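Invasion-associated protein B (Bartonella henselae, PDB 3DTD) is of unknown molecular function but, as a member of the invasion-associated locus B family, is probably linked to invasion of host cells by this bacterium. Local coordinates at residues G30-N35 with M47-V52; D69-G74 with P114-K119; V78-L83 with A109-P114; G128-L133 with F149-G154. One frame throughout, in Å; residues are numbered along the deposited sequence.

Interaction 1 of 4, residues G30-N35 with M47-V52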
loop_
_atom_site.group_PDB
_atom_site.type_symbol
_atom_site.label_atom_id
_atom_site.label_comp_id
_atom_site.label_asym_id
_atom_site.label_seq_id
_atom_site.Cartn_x
_atom_site.Cartn_y
_atom_site.Cartn_z
ATOM N N GLY C 30 30.113 2.622 26.883
ATOM C CA GLY C 30 30.061 4.021 26.501
ATOM C C GLY C 30 29.326 4.156 25.188
ATOM O O GLY C 30 28.140 3.841 25.096
ATOM N N LEU C 31 30.050 4.602 24.167
ATOM C CA LEU C 31 29.494 4.759 22.829
ATOM C C LEU C 31 29.837 3.567 21.932
ATOM O O LEU C 31 29.390 3.491 20.791
ATOM C CB LEU C 31 29.970 6.071 22.201
ATOM C CG LEU C 31 29.504 7.384 22.842
ATOM C CD1 LEU C 31 30.193 8.566 22.196
ATOM C CD2 LEU C 31 27.991 7.553 22.765
ATOM N N TRP C 32 30.607 2.626 22.465
ATOM C CA TRP C 32 31.071 1.480 21.687
ATOM C C TRP C 32 30.265 0.217 21.956
ATOM O O TRP C 32 29.799 -0.007 23.073
ATOM C CB TRP C 32 32.569 1.253 21.912
ATOM C CG TRP C 32 33.394 2.221 21.143
ATOM C CD1 TRP C 32 33.635 3.526 21.461
ATOM C CD2 TRP C 32 34.065 1.976 19.899
ATOM N NE1 TRP C 32 34.420 4.110 20.496
ATOM C CE2 TRP C 32 34.702 3.181 19.526
ATOM C CE3 TRP C 32 34.192 0.856 19.063
ATOM C CZ2 TRP C 32 35.460 3.296 18.356
ATOM C CZ3 TRP C 32 34.946 0.970 17.902
ATOM C CH2 TRP C 32 35.570 2.184 17.560
ATOM N N SER C 33 30.091 -0.586 20.908
ATOM C CA SER C 33 29.332 -1.835 20.983
ATOM C C SER C 33 30.208 -3.058 20.707
ATOM O O SER C 33 31.193 -2.971 19.979
ATOM C CB SER C 33 28.156 -1.815 20.004
ATOM O OG SER C 33 27.273 -0.740 20.273
ATOM N N ILE C 34 29.837 -4.191 21.303
ATOM C CA ILE C 34 30.523 -5.462 21.079
ATOM C C ILE C 34 29.537 -6.569 20.695
ATOM O O ILE C 34 28.539 -6.803 21.385
ATOM C CB ILE C 34 31.383 -5.899 22.306
ATOM C CG1 ILE C 34 32.578 -4.962 22.477
ATOM C CG2 ILE C 34 31.893 -7.344 22.156
ATOM C CD1 ILE C 34 33.311 -5.145 23.764
ATOM N N ASN C 35 29.826 -7.230 19.575
ATOM C CA ASN C 35 29.081 -8.399 19.135
ATOM C C ASN C 35 30.026 -9.553 18.838
ATOM O O ASN C 35 31.107 -9.353 18.291
ATOM C CB ASN C 35 28.233 -8.068 17.907
ATOM C CG ASN C 35 27.014 -7.234 18.247
ATOM O OD1 ASN C 35 27.017 -6.015 18.088
ATOM N ND2 ASN C 35 25.962 -7.892 18.725
ATOM N N MET C 47 34.398 -5.036 17.836
ATOM C CA MET C 47 34.188 -3.796 18.553
ATOM C C MET C 47 33.761 -2.780 17.513
ATOM O O MET C 47 34.484 -2.561 16.544
ATOM C CB MET C 47 35.541 -3.387 19.106
ATOM C CG MET C 47 35.560 -2.598 20.356
ATOM S SD MET C 47 37.288 -2.285 20.792
ATOM C CE MET C 47 37.095 -0.558 21.156
ATOM N N HIS C 48 32.600 -2.157 17.681
ATOM C CA HIS C 48 32.096 -1.275 16.622
ATOM C C HIS C 48 31.365 -0.018 17.072
ATOM O O HIS C 48 30.865 0.060 18.187
ATOM C CB HIS C 48 31.260 -2.056 15.597
ATOM C CG HIS C 48 30.063 -2.736 16.182
ATOM N ND1 HIS C 48 28.795 -2.204 16.101
ATOM C CD2 HIS C 48 29.941 -3.901 16.859
ATOM C CE1 HIS C 48 27.943 -3.018 16.695
ATOM N NE2 HIS C 48 28.613 -4.052 17.167
ATOM N N ARG C 49 31.330 0.957 16.166
ATOM C CA ARG C 49 30.758 2.278 16.398
ATOM C C ARG C 49 30.293 2.888 15.067
ATOM O O ARG C 49 31.030 2.870 14.081
ATOM C CB ARG C 49 31.808 3.182 17.059
ATOM C CG ARG C 49 31.487 4.672 17.068
ATOM C CD ARG C 49 30.776 5.071 18.344
ATOM N NE ARG C 49 30.059 6.336 18.206
ATOM C CZ ARG C 49 28.802 6.541 18.588
ATOM N NH1 ARG C 49 28.092 5.575 19.159
ATOM N NH2 ARG C 49 28.261 7.732 18.409
ATOM N N GLN C 50 29.098 3.419 15.018
ATOM C CA GLN C 50 28.743 4.224 13.901
ATOM C C GLN C 50 28.377 5.609 14.276
ATOM O O GLN C 50 27.943 5.848 15.344
ATOM C CB GLN C 50 27.712 3.551 13.027
ATOM C CG GLN C 50 26.416 3.401 13.623
ATOM C CD GLN C 50 25.565 2.445 12.888
ATOM O OE1 GLN C 50 24.418 2.313 13.181
ATOM N NE2 GLN C 50 26.122 1.771 11.933
ATOM N N GLU C 51 28.615 6.528 13.377
ATOM C CA GLU C 51 28.266 7.928 13.559
ATOM C C GLU C 51 27.194 8.348 12.558
ATOM O O GLU C 51 27.235 7.970 11.387
ATOM C CB GLU C 51 29.496 8.834 13.444
ATOM C CG GLU C 51 30.710 8.420 14.289
ATOM C CD GLU C 51 30.538 8.635 15.798
ATOM O OE1 GLU C 51 29.557 9.279 16.237
ATOM O OE2 GLU C 51 31.406 8.154 16.554
ATOM N N VAL C 52 26.231 9.130 13.034
ATOM C CA VAL C 52 25.099 9.568 12.220
ATOM C C VAL C 52 25.040 11.093 12.119
ATOM O O VAL C 52 25.650 11.799 12.924
ATOM C CB VAL C 52 23.733 9.003 12.743
ATOM C CG1 VAL C 52 23.757 7.478 12.812
ATOM C CG2 VAL C 52 23.355 9.598 14.099
#

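Interaction 2 of 4, residues D69-G74 with P114-K119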
loop_
_atom_site.group_PDB
_atom_site.type_symbol
_atom_site.label_atom_id
_atom_site.label_comp_id
_atom_site.label_asym_id
_atom_site.label_seq_id
_atom_site.Cartn_x
_atom_site.Cartn_y
_atom_site.Cartn_z
ATOM N N ASP C 69 48.060 -11.848 18.210
ATOM C CA ASP C 69 49.358 -11.283 18.586
ATOM C C ASP C 69 49.267 -9.913 19.275
ATOM O O ASP C 69 50.289 -9.274 19.541
ATOM C CB ASP C 69 50.292 -11.222 17.367
ATOM C CG ASP C 69 49.739 -10.362 16.238
ATOM O OD1 ASP C 69 48.637 -10.663 15.729
ATOM O OD2 ASP C 69 50.426 -9.392 15.850
ATOM N N GLY C 70 48.045 -9.472 19.568
ATOM C CA GLY C 70 47.821 -8.232 20.315
ATOM C C GLY C 70 47.590 -6.981 19.483
ATOM O O GLY C 70 47.408 -5.891 20.032
ATOM N N VAL C 71 47.595 -7.135 18.160
ATOM C CA VAL C 71 47.366 -6.012 17.243
ATOM C C VAL C 71 45.857 -5.792 16.991
ATOM O O VAL C 71 45.080 -6.746 16.891
ATOM C CB VAL C 71 48.218 -6.159 15.922
ATOM C CG1 VAL C 71 47.809 -7.384 15.108
ATOM C CG2 VAL C 71 48.169 -4.900 15.063
ATOM N N VAL C 72 45.454 -4.526 16.929
ATOM C CA VAL C 72 44.068 -4.154 16.674
ATOM C C VAL C 72 43.891 -3.747 15.202
ATOM O O VAL C 72 44.554 -2.830 14.724
ATOM C CB VAL C 72 43.622 -3.027 17.650
ATOM C CG1 VAL C 72 42.299 -2.425 17.243
ATOM C CG2 VAL C 72 43.545 -3.557 19.079
ATOM N N SER C 73 43.012 -4.445 14.482
ATOM C CA SER C 73 42.771 -4.161 13.064
ATOM C C SER C 73 41.286 -4.227 12.695
ATOM O O SER C 73 40.478 -4.773 13.439
ATOM C CB SER C 73 43.585 -5.109 12.171
ATOM O OG SER C 73 43.024 -6.413 12.146
ATOM N N GLY C 74 40.937 -3.670 11.540
ATOM C CA GLY C 74 39.579 -3.769 11.024
ATOM C C GLY C 74 39.294 -2.817 9.882
ATOM O O GLY C 74 40.153 -2.577 9.032
ATOM N N PRO C 114 40.676 0.020 5.218
ATOM C CA PRO C 114 41.315 -0.900 6.163
ATOM C C PRO C 114 42.263 -0.166 7.107
ATOM O O PRO C 114 42.987 0.736 6.684
ATOM C CB PRO C 114 42.116 -1.850 5.261
ATOM C CG PRO C 114 41.637 -1.608 3.885
ATOM C CD PRO C 114 41.155 -0.200 3.843
ATOM N N ILE C 115 42.244 -0.562 8.373
ATOM C CA ILE C 115 43.038 0.088 9.407
ATOM C C ILE C 115 43.753 -0.948 10.263
ATOM O O ILE C 115 43.185 -1.983 10.598
ATOM C CB ILE C 115 42.174 1.015 10.299
ATOM C CG1 ILE C 115 40.769 0.426 10.478
ATOM C CG2 ILE C 115 42.084 2.398 9.671
ATOM C CD1 ILE C 115 40.022 0.878 11.700
ATOM N N VAL C 116 45.019 -0.674 10.571
ATOM C CA VAL C 116 45.814 -1.485 11.489
ATOM C C VAL C 116 46.445 -0.537 12.512
ATOM O O VAL C 116 47.116 0.426 12.140
ATOM C CB VAL C 116 46.914 -2.301 10.747
ATOM C CG1 VAL C 116 47.846 -2.988 11.732
ATOM C CG2 VAL C 116 46.296 -3.339 9.816
ATOM N N PHE C 117 46.210 -0.806 13.794
ATOM C CA PHE C 117 46.753 0.016 14.875
ATOM C C PHE C 117 47.852 -0.718 15.637
ATOM O O PHE C 117 47.623 -1.814 16.153
ATOM C CB PHE C 117 45.646 0.419 15.852
ATOM C CG PHE C 117 44.487 1.136 15.214
ATOM C CD1 PHE C 117 43.195 0.639 15.337
ATOM C CD2 PHE C 117 44.680 2.310 14.504
ATOM C CE1 PHE C 117 42.119 1.304 14.760
ATOM C CE2 PHE C 117 43.612 2.980 13.924
ATOM C CZ PHE C 117 42.331 2.477 14.053
ATOM N N ASP C 118 49.038 -0.113 15.715
ATOM C CA ASP C 118 50.116 -0.645 16.557
ATOM C C ASP C 118 49.888 -0.335 18.042
ATOM O O ASP C 118 48.976 0.425 18.379
ATOM C CB ASP C 118 51.506 -0.179 16.079
ATOM C CG ASP C 118 51.636 1.340 15.968
ATOM O OD1 ASP C 118 51.279 2.079 16.907
ATOM O OD2 ASP C 118 52.140 1.802 14.925
ATOM N N LYS C 119 50.726 -0.911 18.908
ATOM C CA LYS C 119 50.621 -0.767 20.372
ATOM C C LYS C 119 50.551 0.687 20.839
ATOM O O LYS C 119 49.793 1.011 21.756
ATOM C CB LYS C 119 51.793 -1.464 21.078
ATOM C CG LYS C 119 52.113 -2.880 20.599
ATOM C CD LYS C 119 51.201 -3.931 21.221
ATOM C CE LYS C 119 51.570 -5.326 20.731
ATOM N NZ LYS C 119 50.657 -6.378 21.264
#

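Interaction 3 of 4, residues V78-L83 with A109-P114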
loop_
_atom_site.group_PDB
_atom_site.type_symbol
_atom_site.label_atom_id
_atom_site.label_comp_id
_atom_site.label_asym_id
_atom_site.label_seq_id
_atom_site.Cartn_x
_atom_site.Cartn_y
_atom_site.Cartn_z
ATOM N N VAL C 78 33.623 5.088 5.206
ATOM C CA VAL C 78 33.540 6.534 4.960
ATOM C C VAL C 78 32.477 6.808 3.876
ATOM O O VAL C 78 32.042 5.869 3.207
ATOM C CB VAL C 78 34.946 7.155 4.598
ATOM C CG1 VAL C 78 35.945 6.973 5.744
ATOM C CG2 VAL C 78 35.499 6.595 3.300
ATOM N N PRO C 79 32.030 8.077 3.720
ATOM C CA PRO C 79 31.015 8.381 2.697
ATOM C C PRO C 79 31.433 8.152 1.242
ATOM O O PRO C 79 32.613 7.996 0.941
ATOM C CB PRO C 79 30.739 9.881 2.903
ATOM C CG PRO C 79 31.237 10.197 4.243
ATOM C CD PRO C 79 32.384 9.283 4.492
ATOM N N PHE C 80 30.437 8.133 0.360
ATOM C CA PHE C 80 30.638 8.170 -1.083
ATOM C C PHE C 80 31.143 9.553 -1.490
ATOM O O PHE C 80 30.977 10.525 -0.749
ATOM C CB PHE C 80 29.308 7.911 -1.799
ATOM C CG PHE C 80 28.807 6.495 -1.687
ATOM C CD1 PHE C 80 29.601 5.415 -2.070
ATOM C CD2 PHE C 80 27.520 6.247 -1.233
ATOM C CE1 PHE C 80 29.127 4.118 -1.976
ATOM C CE2 PHE C 80 27.038 4.953 -1.140
ATOM C CZ PHE C 80 27.839 3.888 -1.510
ATOM N N GLY C 81 31.751 9.643 -2.669
ATOM C CA GLY C 81 32.194 10.935 -3.199
ATOM C C GLY C 81 33.584 11.355 -2.757
ATOM O O GLY C 81 33.991 12.498 -2.984
ATOM N N ILE C 82 34.306 10.429 -2.131
ATOM C CA ILE C 82 35.668 10.680 -1.652
ATOM C C ILE C 82 36.676 10.285 -2.729
ATOM O O ILE C 82 36.578 9.202 -3.309
ATOM C CB ILE C 82 35.958 9.914 -0.312
ATOM C CG1 ILE C 82 34.968 10.324 0.789
ATOM C CG2 ILE C 82 37.406 10.102 0.166
ATOM C CD1 ILE C 82 34.839 11.819 1.011
ATOM N N LEU C 83 37.624 11.184 -2.994
ATOM C CA LEU C 83 38.727 10.940 -3.923
ATOM C C LEU C 83 39.602 9.784 -3.458
ATOM O O LEU C 83 40.333 9.876 -2.473
ATOM C CB LEU C 83 39.555 12.211 -4.145
ATOM C CG LEU C 83 40.643 12.200 -5.221
ATOM C CD1 LEU C 83 40.086 11.797 -6.574
ATOM C CD2 LEU C 83 41.260 13.566 -5.309
ATOM N N ALA C 109 27.064 0.250 1.385
ATOM C CA ALA C 109 27.161 0.901 2.700
ATOM C C ALA C 109 28.131 2.090 2.746
ATOM O O ALA C 109 28.064 2.919 3.658
ATOM C CB ALA C 109 27.529 -0.125 3.775
ATOM N N GLY C 110 29.028 2.166 1.768
ATOM C CA GLY C 110 29.998 3.259 1.672
ATOM C C GLY C 110 31.374 2.745 1.289
ATOM O O GLY C 110 31.519 1.595 0.864
ATOM N N CYS C 111 32.385 3.594 1.452
ATOM C CA CYS C 111 33.754 3.252 1.070
ATOM C C CYS C 111 34.583 2.703 2.230
ATOM O O CYS C 111 34.634 3.295 3.306
ATOM C CB CYS C 111 34.433 4.451 0.412
ATOM S SG CYS C 111 33.680 4.857 -1.168
ATOM N N ILE C 112 35.233 1.569 1.991
ATOM C CA ILE C 112 35.906 0.812 3.039
ATOM C C ILE C 112 37.397 1.141 3.119
ATOM O O ILE C 112 38.126 1.030 2.129
ATOM C CB ILE C 112 35.688 -0.723 2.863
ATOM C CG1 ILE C 112 34.199 -1.060 2.660
ATOM C CG2 ILE C 112 36.289 -1.510 4.027
ATOM C CD1 ILE C 112 33.257 -0.657 3.807
ATOM N N VAL C 113 37.824 1.557 4.311
ATOM C CA VAL C 113 39.210 1.909 4.606
ATOM C C VAL C 113 39.765 0.917 5.639
ATOM O O VAL C 113 39.357 0.946 6.800
ATOM C CB VAL C 113 39.314 3.354 5.170
ATOM C CG1 VAL C 113 40.764 3.742 5.410
ATOM C CG2 VAL C 113 38.652 4.359 4.242
ATOM N N PRO C 114 40.676 0.020 5.218
ATOM C CA PRO C 114 41.315 -0.900 6.163
ATOM C C PRO C 114 42.263 -0.166 7.107
ATOM O O PRO C 114 42.987 0.736 6.684
ATOM C CB PRO C 114 42.116 -1.850 5.261
ATOM C CG PRO C 114 41.637 -1.608 3.885
ATOM C CD PRO C 114 41.155 -0.200 3.843
#

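Interaction 4 of 4, residues G128-L133 with F149-G154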
loop_
_atom_site.group_PDB
_atom_site.type_symbol
_atom_site.label_atom_id
_atom_site.label_comp_id
_atom_site.label_asym_id
_atom_site.label_seq_id
_atom_site.Cartn_x
_atom_site.Cartn_y
_atom_site.Cartn_z
ATOM N N GLY C 128 42.334 8.995 24.143
ATOM C CA GLY C 128 41.761 10.027 23.280
ATOM C C GLY C 128 40.269 10.237 23.423
ATOM O O GLY C 128 39.580 9.435 24.049
ATOM N N LYS C 129 39.780 11.326 22.831
ATOM C CA LYS C 129 38.353 11.657 22.818
ATOM C C LYS C 129 37.731 11.491 21.430
ATOM O O LYS C 129 36.628 10.958 21.295
ATOM C CB LYS C 129 38.122 13.079 23.346
ATOM C CG LYS C 129 37.775 13.128 24.837
ATOM C CD LYS C 129 38.259 14.405 25.513
ATOM C CE LYS C 129 39.686 14.249 26.024
ATOM N NZ LYS C 129 40.129 15.427 26.818
ATOM N N HIS C 130 38.442 11.928 20.405
ATOM C CA HIS C 130 38.021 11.836 19.015
ATOM C C HIS C 130 39.087 11.227 18.156
ATOM O O HIS C 130 40.216 11.525 18.281
ATOM C CB HIS C 130 37.741 13.202 18.445
ATOM C CG HIS C 130 36.413 13.742 18.817
ATOM N ND1 HIS C 130 35.754 14.672 18.062
ATOM C CD2 HIS C 130 35.621 13.486 19.872
ATOM C CE1 HIS C 130 34.600 14.947 18.626
ATOM N NE2 HIS C 130 34.502 14.250 19.734
ATOM N N LEU C 131 38.698 10.384 17.249
ATOM C CA LEU C 131 39.579 9.973 16.167
ATOM C C LEU C 131 39.202 10.780 14.933
ATOM O O LEU C 131 38.195 10.504 14.286
ATOM C CB LEU C 131 39.472 8.472 15.901
ATOM C CG LEU C 131 40.322 7.907 14.754
ATOM C CD1 LEU C 131 41.818 8.128 14.973
ATOM C CD2 LEU C 131 40.029 6.446 14.589
ATOM N N LYS C 132 40.003 11.799 14.637
ATOM C CA LYS C 132 39.720 12.727 13.549
ATOM C C LYS C 132 40.093 12.140 12.195
ATOM O O LYS C 132 41.158 11.538 12.036
ATOM C CB LYS C 132 40.453 14.053 13.771
ATOM C CG LYS C 132 39.913 14.884 14.931
ATOM C CD LYS C 132 40.619 16.225 15.020
ATOM C CE LYS C 132 40.102 17.043 16.193
ATOM N NZ LYS C 132 40.804 18.355 16.315
ATOM N N LEU C 133 39.200 12.315 11.225
ATOM C CA LEU C 133 39.438 11.846 9.861
ATOM C C LEU C 133 39.669 13.011 8.900
ATOM O O LEU C 133 39.019 14.053 9.007
ATOM C CB LEU C 133 38.275 10.985 9.358
ATOM C CG LEU C 133 37.924 9.572 9.851
ATOM C CD1 LEU C 133 38.948 8.949 10.810
ATOM C CD2 LEU C 133 36.552 9.562 10.482
ATOM N N PHE C 149 34.734 12.358 12.221
ATOM C CA PHE C 149 35.439 11.767 13.354
ATOM C C PHE C 149 34.732 10.511 13.841
ATOM O O PHE C 149 33.580 10.254 13.485
ATOM C CB PHE C 149 35.587 12.772 14.520
ATOM C CG PHE C 149 34.305 13.469 14.886
ATOM C CD1 PHE C 149 33.386 12.870 15.745
ATOM C CD2 PHE C 149 34.014 14.727 14.365
ATOM C CE1 PHE C 149 32.202 13.506 16.067
ATOM C CE2 PHE C 149 32.830 15.368 14.680
ATOM C CZ PHE C 149 31.926 14.757 15.525
ATOM N N VAL C 150 35.439 9.730 14.653
ATOM C CA VAL C 150 34.842 8.651 15.429
ATOM C C VAL C 150 35.040 9.005 16.908
ATOM O O VAL C 150 36.153 9.307 17.329
ATOM C CB VAL C 150 35.472 7.268 15.089
ATOM C CG1 VAL C 150 34.861 6.162 15.933
ATOM C CG2 VAL C 150 35.291 6.941 13.611
ATOM N N GLN C 151 33.954 9.002 17.678
ATOM C CA GLN C 151 34.021 9.306 19.105
ATOM C C GLN C 151 34.569 8.103 19.864
ATOM O O GLN C 151 34.154 6.969 19.621
ATOM C CB GLN C 151 32.649 9.700 19.640
ATOM C CG GLN C 151 32.057 10.945 19.009
ATOM C CD GLN C 151 30.691 11.281 19.565
ATOM O OE1 GLN C 151 30.575 11.934 20.600
ATOM N NE2 GLN C 151 29.644 10.840 18.874
ATOM N N LEU C 152 35.499 8.362 20.780
ATOM C CA LEU C 152 36.255 7.299 21.446
ATOM C C LEU C 152 35.817 6.985 22.881
ATOM O O LEU C 152 36.471 6.201 23.564
ATOM C CB LEU C 152 37.760 7.608 21.404
ATOM C CG LEU C 152 38.424 7.751 20.030
ATOM C CD1 LEU C 152 39.837 8.300 20.185
ATOM C CD2 LEU C 152 38.426 6.431 19.246
ATOM N N ASN C 153 34.721 7.591 23.335
ATOM C CA ASN C 153 34.194 7.317 24.675
ATOM C C ASN C 153 33.738 5.864 24.815
ATOM O O ASN C 153 32.776 5.437 24.175
ATOM C CB ASN C 153 33.058 8.276 25.044
ATOM C CG ASN C 153 32.573 8.081 26.474
ATOM O OD1 ASN C 153 31.577 7.401 26.717
ATOM N ND2 ASN C 153 33.293 8.658 27.427
ATOM N N GLY C 154 34.464 5.113 25.636
ATOM C CA GLY C 154 34.182 3.704 25.847
ATOM C C GLY C 154 35.113 2.758 25.108
ATOM O O GLY C 154 34.969 1.544 25.237
HETATM O O HOH W 1 33.860 10.749 22.695
HETATM O O HOH W 2 32.530 13.028 21.816
#

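Interaction 1 of 4, residues G30-N35 with M47-V52
His48, Arg49 and Trp32 bury the largest areas here. The backbone register is set by Ser33 and His48, an antiparallel hydrogen-bonded pair in which His48 N meets Ser33 O at 2.8 Å. From that pairing the imidazole leans back over the partner strand, since chi1 of 60° places CG between the backbone N and the carbonyl carbon. One ring face then receives Ser33 CB, while His48 NE2 donates in the ring plane to a lone pair of Asn35 OD1 (2.7 Å, 157° at the hydrogen). Ring and amide planes lie 24° apart, nearly coplanar.

The Trp32 ring is sandwiched: Arg49 CB sits 3.6 Å from the six-membered ring centroid, almost on its normal, and Met47 CE lies over the opposite face, offset toward the rim. Trp32 NE1 bonds to Gln151 O. Bent at chi2, the Arg49 chain brings NH1 to a lone pair of Leu31 O at 2.9 Å, with Leu31 CB against one guanidinium face. Arg49 NE and NH2 grip Glu51 side-on, Arg49 NE to Glu51 OE2 at 2.8 Å, a salt bridge that fixes the guanidinium's rotation. These contacts fasten together the arms of an antiparallel beta hairpin, strands 32-39 and 42-52, within the larger sheet.

Interaction 2 of 4, residues D69-G74 with P114-K119
Val72 and Phe117 form a hydrogen-bonded pair where strands 72-74 and 114-117 run antiparallel (179° between their short axes), neighbours in the large antiparallel sheet although some forty residues separate them in sequence. Three backbone hydrogen bonds give the register. Phe117 N reaches Val72 O at 2.8 Å, and Gly74 with Ile115 makes a reciprocal pair, Gly74 N to Ile115 O and Ile115 N to Gly74 O, each 3.0 Å. Between them Ser73 and Val116 form the non-hydrogen-bonded pair, at which Ser73 CA makes a CA-H...O contact with Ile115 O.

Apolar contacts fall on both faces. On the face of Val72 and Phe117, Val72 CG1 comes to the edge of the phenyl ring in its plane, 3.7 Å from Phe117 CD1; helix 119-127 packs on both side chains through Val122. Ile115 projects to this same face, touching Met62 and Val64, and its CG1 makes a side-chain-to-backbone contact with Gly74 O. On the other face Ser73 CB meets Val116 CG2 at 4.0 Å. Val71 CG2 lies 3.9 Å from Val116 CG1.

The remaining contacts are polar. Ser73 OG bonds to Asn67. Asp118, the N-cap of helix 119-127, begins the helix that carries Lys119. Bent at chi2 (-81°) and extended beyond, Lys119 brings its ammonium back to the loop, where Lys119 NZ makes a weak hydrogen bond to Asp69 O at 3.4 Å.

Interaction 3 of 4, residues V78-L83 with A109-P114
Val78 and Cys111 form an antiparallel hydrogen-bonded pair, CA atoms 5.1 Å apart, with Val78 N donating to Cys111 O at 2.8 Å (171° at the hydrogen) and Cys111 N returning a bond to Val78 O at 2.9 Å. Chain 78-83 then leaves the sheet, and Phe80 reaches the other segment through its side chain.

Val78 carries much of the apolar contact. With chi1 at -61°, Val78 CG2 lies between the backbone N and the carbonyl carbon and becomes the branch that touches Cys111 CB, at 3.8 Å. Val78 CG2 is also 4.0 Å from Val113 CG2, the two valine side chains crossing at about a right angle. Val78 and Cys111 project to the same face of the sheet, where Val78 also packs on Met135 of strand 130-136, a strand of the second, four-stranded sheet.

This pairing lies where strand 72-78 ends beside the start of strand 110-117, in the seven-stranded antiparallel sheet. Cys111 belongs to a disulfide with Cys106, which ties strand 110-117 covalently to strand 105-107, one of the two outermost strands of that sheet.

Past Pro79, the Phe80 ring lies against the backbone of Gly110: Gly110 CA stands over one ring face, 4.2 Å from the centroid and offset toward the rim, in a CH-pi contact. Cys111 SG approaches the ring obliquely, 4.2 Å from Phe80 CD1, in a sulfur-aromatic contact. Pro108 of a neighbouring subunit also packs on Phe80.

Interaction 4 of 4, residues G128-L133 with F149-G154
The beta hairpin of strands 130-136 and 144-151, one side of the four-stranded antiparallel sheet, brings His130 against Phe149 and Leu131 against Val150. The short axes run nearly antiparallel, and Leu131 with Val150 is the hydrogen-bonded pair: Leu131 N to Val150 O measures 2.8 Å and is almost straight at 178°, while Val150 N bonds back to Leu131 O. Two residues on, past the His130-Gln151 pair, Leu152 N donates to Lys129 O from above the carbonyl plane.

His130 and Phe149 point the same way and lie side by side in an offset stack, centroids 4.4 Å apart and planes 24° from parallel. Phe149 has chi1 at 49°, CG between the backbone N and the carbonyl carbon, which puts its ring beside the imidazole; His130 CE1 stands over one phenyl face, toward the rim. Glu27 of a neighbouring subunit, a different one from that at Phe80, packs on both His130 and Phe149.

On the face of Leu131 and Val150 the contacts are aliphatic. Leu131 CB touches Leu152 CD2 at 4.1 Å, and Leu133 CD2 reaches Val150 CG2. Leu125 of helix 119-127 packs on both Leu131 and Leu152. Leu152 CD1 also lies against the backbone, 3.6 Å from His130 C.

Gln151 extends beside His130 with its amide plane turned steeply from the imidazole. Gln151 OE1 accepts from Thr28 N of the same neighbouring subunit as Glu27. A water lies in the imidazole plane, its O 3.1 Å from His130 NE2.

Along the chain, interaction 1 closes before interaction 2 opens, interaction 3 is nested inside the loop closed by interaction 2, and interaction 4 follows them. Interactions 1, 2 and 3 belong to the seven-stranded antiparallel sheet; 2 and 3 join the same neighbouring strands, 72-78 and 110-117, share Pro114, and have centres about 20 Å apart. Interaction 4 lies in the four-stranded sheet, yet its centre is about 11 Å from that of interaction 1. These two touch through probable hydrogen bonds: Leu31 N to Asn153 O (2.9 Å) joins loops next to the sheets, and Gln151 N to Glu51 OE2 (2.9 Å) ties strand 144-151 to strand 42-52. Both contacts also meet the same neighbouring subunit.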